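Glycerate dehydrogenase/glyoxylate reductase (Thermus thermophilus, PDB 2CUK) probably reduces glyoxylate and hydroxypyruvate with a nicotinamide cofactor, as a member of the D-isomer specific 2-hydroxyacid dehydrogenase family. Local coordinates at residues 255-258 / 259-262. Sequence-based numbering, arbitrary orientation.
Sequences TDPE and PLPP
The pyrrolidine ring of Pro257 meets Leu260 and Pro261 over one and the same face: Leu260 CD1 lies 4.2 Å from Pro257 CD, and Pro261 CD lies 4.1 Å from Pro257 CG, with the two proline rings at about a right angle. Leu260 also crosses Thr255 nearly perpendicularly, its CB 3.5 Å from Thr255 OG1. With chi1 at 65°, that hydroxyl sits between the backbone N and the carbonyl carbon, and it donates to Pro257 O (2.8 Å from Thr255 OG1) from 31° off the carbonyl plane. Beside this bond, Leu260 CD1 comes within 3.7 Å of Pro257 O, so the carbonyl has a hydroxyl and a methyl as neighbours. The extended side chain of Glu258 reaches across the mouth of the turn, and OE1 takes the N-H of Thr255 on its anti lone pair, at 3.0 Å from Thr255 N. Glu258 CG, anti to its own backbone N (chi1 -172°), lies at the N-CA edge of the Pro259 ring, 3.5 Å from Pro259 N. Cis peptide bonds precede both Pro257 and Pro259, and bend the chain twice within three residues. Trp129 of the second subunit packs on Thr255, Glu258 and Pro259, while Leu260 touches Leu266. In this loop between strands 249-252 and 272-274 of the Rossmann-type NAD-binding domain, at the dimer interface, Glu258 OE2 lies near His277, consistent with the active-site Glu-His pair of D-2-hydroxyacid dehydrogenases.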
# COMPACT_ATOMS: atom_id res chain seq x y z
N THR A 255 5.45 9.31 15.38
CA THR A 255 6.85 9.61 15.66
C THR A 255 7.06 10.27 17.03
O THR A 255 6.11 10.55 17.76
CB THR A 255 7.44 10.55 14.58
OG1 THR A 255 6.77 11.82 14.64
CG2 THR A 255 7.25 9.95 13.19
N ASP A 256 8.33 10.50 17.35
CA ASP A 256 8.73 11.15 18.59
C ASP A 256 9.97 11.98 18.29
O ASP A 256 11.05 11.44 18.02
CB ASP A 256 9.05 10.10 19.66
CG ASP A 256 9.32 10.72 21.03
OD1 ASP A 256 10.02 11.75 21.08
OD2 ASP A 256 8.84 10.17 22.04
N PRO A 257 9.85 13.32 18.35
CA PRO A 257 8.63 14.05 18.67
C PRO A 257 7.62 14.01 17.54
O PRO A 257 7.93 13.57 16.43
CB PRO A 257 9.15 15.46 18.93
CG PRO A 257 10.23 15.58 17.90
CD PRO A 257 10.95 14.25 18.03
N GLU A 258 6.40 14.47 17.82
CA GLU A 258 5.35 14.48 16.83
C GLU A 258 4.55 15.78 16.90
O GLU A 258 4.10 16.18 17.98
CB GLU A 258 4.42 13.29 17.06
CG GLU A 258 3.37 13.08 15.98
CD GLU A 258 2.48 11.89 16.27
OE1 GLU A 258 2.99 10.75 16.32
OE2 GLU A 258 1.26 12.09 16.47
N PRO A 259 4.39 16.47 15.76
CA PRO A 259 4.90 16.10 14.44
C PRO A 259 6.43 16.04 14.39
O PRO A 259 7.12 16.62 15.24
CB PRO A 259 4.36 17.21 13.53
CG PRO A 259 3.10 17.64 14.24
CD PRO A 259 3.54 17.67 15.68
N LEU A 260 6.97 15.33 13.40
CA LEU A 260 8.41 15.22 13.22
C LEU A 260 8.85 16.37 12.31
O LEU A 260 8.46 16.41 11.14
CB LEU A 260 8.77 13.88 12.57
CG LEU A 260 10.25 13.51 12.56
CD1 LEU A 260 10.69 13.09 13.96
CD2 LEU A 260 10.48 12.37 11.58
N PRO A 261 9.65 17.31 12.84
CA PRO A 261 10.16 18.48 12.10
C PRO A 261 10.74 18.13 10.73
O PRO A 261 11.45 17.13 10.59
CB PRO A 261 11.21 19.06 13.04
CG PRO A 261 10.65 18.72 14.38
CD PRO A 261 10.22 17.29 14.20
N PRO A 262 10.47 18.97 9.72
CA PRO A 262 10.92 18.82 8.33
C PRO A 262 12.41 18.54 8.13
O PRO A 262 12.79 17.79 7.22
CB PRO A 262 10.51 20.15 7.69
CG PRO A 262 10.19 21.10 8.79
CD PRO A 262 9.66 20.19 9.87